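PDB 3EHM: SusD homolog from Bacteroides thetaiotaomicron, which probably binds mucin O-glycans at the cell surface as a SusD-type lipoprotein, serving their uptake and use by this gut symbiont. Local coordinates for residues D56-G61 / N76-W81. Numbering follows the deposited sequence.
Sequences DLISSG and NNEANW
Carboxylate oxygen OE2 of E78 is held by two groups, a salt bridge from R87 of helix 85-110 and a hydrogen bond from the side-chain amide of N54 in helix 47-57, while the methyl end of I58 lies beside it, CD1 to OE2 4.0 Å. The first torsion of E78 lays its CG against CB of S59, 3.8 Å away, and the bend at chi2 then turns the carboxylate to these donors. Serine is small enough to let that methylene approach, and its hydroxyl is spent on the backbone oxygen of N54.

I58 brings the larger apolar side chain. It crosses those of N77 and E78 at about a right angle, and CD1 lies 3.9 Å from ND2 of N77 and 4.2 Å from CB of A79; W73 packs on both I58 and A79. Alanine suits the closest approach of the two backbones: its CA-H points at the carbonyl oxygen of I58 (CA to O 3.3 Å, 148° at the hydrogen), and its small CB lies 3.6 Å from that same I58 O.

N77 shapes the turn from within. With CG held between its own backbone N and carbonyl carbon (chi1 68°), OD1 accepts from the backbone N of A79 at 2.9 Å, closing an Asx turn, though the donor stands 43° out of the carbonyl plane. A leucine here would probably leave the A79 amide without this acceptor and the 3-10 turn less firmly set against I58.

No hydrogen bond joins the two segments directly, so apolar packing and the CA-H...O contact carry their interface, while E78 ties the loop before helix 85-110 to helix 47-57 through N54. R87 probably balances the buried carboxylate's charge, and the N54 amide adds a neutral bond to the same oxygen.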
loop_
_atom_site.group_PDB
_atom_site.type_symbol
_atom_site.label_atom_id
_atom_site.label_comp_id
_atom_site.label_asym_id
_atom_site.label_seq_id
_atom_site.Cartn_x
_atom_site.Cartn_y
_atom_site.Cartn_z
ATOM N N ASP A 56 3.932 0.073 -7.308
ATOM C CA ASP A 56 4.101 1.065 -6.251
ATOM C C ASP A 56 4.658 2.455 -6.562
ATOM O O ASP A 56 4.092 3.467 -6.145
ATOM C CB ASP A 56 4.999 0.474 -5.151
ATOM C CG ASP A 56 4.340 -0.658 -4.376
ATOM O OD1 ASP A 56 3.867 -1.646 -4.985
ATOM O OD2 ASP A 56 4.318 -0.560 -3.133
ATOM N N LEU A 57 5.772 2.502 -7.278
ATOM C CA LEU A 57 6.461 3.759 -7.529
ATOM C C LEU A 57 5.892 4.831 -8.450
ATOM O O LEU A 57 5.755 5.977 -8.029
ATOM C CB LEU A 57 7.902 3.459 -7.944
ATOM C CG LEU A 57 8.624 2.435 -7.065
ATOM C CD1 LEU A 57 10.098 2.403 -7.457
ATOM C CD2 LEU A 57 8.477 2.788 -5.585
ATOM N N ILE A 58 5.576 4.496 -9.695
ATOM C CA ILE A 58 5.073 5.528 -10.593
ATOM C C ILE A 58 3.553 5.587 -10.657
ATOM O O ILE A 58 2.984 6.512 -11.237
ATOM C CB ILE A 58 5.659 5.368 -12.016
ATOM C CG1 ILE A 58 4.974 4.224 -12.762
ATOM C CG2 ILE A 58 7.159 5.092 -11.917
ATOM C CD1 ILE A 58 5.421 4.104 -14.213
ATOM N N SER A 59 2.897 4.608 -10.046
ATOM C CA SER A 59 1.443 4.577 -10.025
ATOM C C SER A 59 0.896 4.989 -8.655
ATOM O O SER A 59 0.864 6.179 -8.327
ATOM C CB SER A 59 0.938 3.179 -10.402
ATOM O OG SER A 59 1.537 2.182 -9.589
ATOM N N SER A 60 0.478 4.005 -7.859
ATOM C CA SER A 60 -0.090 4.250 -6.533
ATOM C C SER A 60 0.682 5.256 -5.676
ATOM O O SER A 60 0.090 6.193 -5.136
ATOM C CB SER A 60 -0.225 2.928 -5.763
ATOM O OG SER A 60 1.034 2.297 -5.606
ATOM N N GLY A 61 1.990 5.048 -5.538
ATOM C CA GLY A 61 2.810 5.945 -4.735
ATOM C C GLY A 61 2.870 7.359 -5.291
ATOM O O GLY A 61 3.058 8.333 -4.554
ATOM N N ASN A 76 1.827 7.977 -21.903
ATOM C CA ASN A 76 1.508 6.663 -22.444
ATOM C C ASN A 76 1.327 5.535 -21.428
ATOM O O ASN A 76 1.139 4.384 -21.826
ATOM C CB ASN A 76 2.579 6.254 -23.456
ATOM C CG ASN A 76 2.542 7.098 -24.714
ATOM O OD1 ASN A 76 3.585 7.418 -25.292
ATOM N ND2 ASN A 76 1.338 7.452 -25.155
ATOM N N ASN A 77 1.402 5.829 -20.130
ATOM C CA ASN A 77 1.197 4.768 -19.146
ATOM C C ASN A 77 0.433 5.197 -17.896
ATOM O O ASN A 77 -0.084 6.316 -17.816
ATOM C CB ASN A 77 2.524 4.083 -18.759
ATOM C CG ASN A 77 3.461 4.983 -17.971
ATOM O OD1 ASN A 77 3.040 5.955 -17.343
ATOM N ND2 ASN A 77 4.744 4.641 -17.982
ATOM N N GLU A 78 0.357 4.293 -16.924
ATOM C CA GLU A 78 -0.385 4.537 -15.685
ATOM C C GLU A 78 0.067 5.733 -14.842
ATOM O O GLU A 78 -0.712 6.257 -14.037
ATOM C CB GLU A 78 -0.368 3.276 -14.809
ATOM C CG GLU A 78 0.997 2.959 -14.223
ATOM C CD GLU A 78 1.827 2.047 -15.100
ATOM O OE1 GLU A 78 1.676 2.091 -16.343
ATOM O OE2 GLU A 78 2.646 1.290 -14.541
ATOM N N ALA A 79 1.312 6.169 -15.009
ATOM C CA ALA A 79 1.805 7.307 -14.227
ATOM C C ALA A 79 0.902 8.513 -14.448
ATOM O O ALA A 79 0.654 9.301 -13.532
ATOM C CB ALA A 79 3.238 7.644 -14.616
ATOM N N ASN A 80 0.405 8.655 -15.670
ATOM C CA ASN A 80 -0.478 9.765 -15.982
ATOM C C ASN A 80 -1.897 9.296 -16.266
ATOM O O ASN A 80 -2.637 9.899 -17.044
ATOM C CB ASN A 80 0.090 10.580 -17.137
ATOM C CG ASN A 80 1.282 11.407 -16.707
ATOM O OD1 ASN A 80 1.181 12.623 -16.525
ATOM N ND2 ASN A 80 2.416 10.745 -16.511
ATOM N N TRP A 81 -2.244 8.191 -15.616
ATOM C CA TRP A 81 -3.573 7.603 -15.672
ATOM C C TRP A 81 -4.021 7.044 -17.018
ATOM O O TRP A 81 -5.218 6.904 -17.260
ATOM C CB TRP A 81 -4.597 8.635 -15.180
ATOM C CG TRP A 81 -4.257 9.292 -13.857
ATOM C CD1 TRP A 81 -3.013 9.460 -13.310
ATOM C CD2 TRP A 81 -5.169 9.960 -12.979
ATOM N NE1 TRP A 81 -3.096 10.197 -12.151
ATOM C CE2 TRP A 81 -4.409 10.516 -11.924
ATOM C CE3 TRP A 81 -6.556 10.146 -12.982
ATOM C CZ2 TRP A 81 -4.993 11.248 -10.883
ATOM C CZ3 TRP A 81 -7.138 10.874 -11.944
ATOM C CH2 TRP A 81 -6.353 11.415 -10.910
#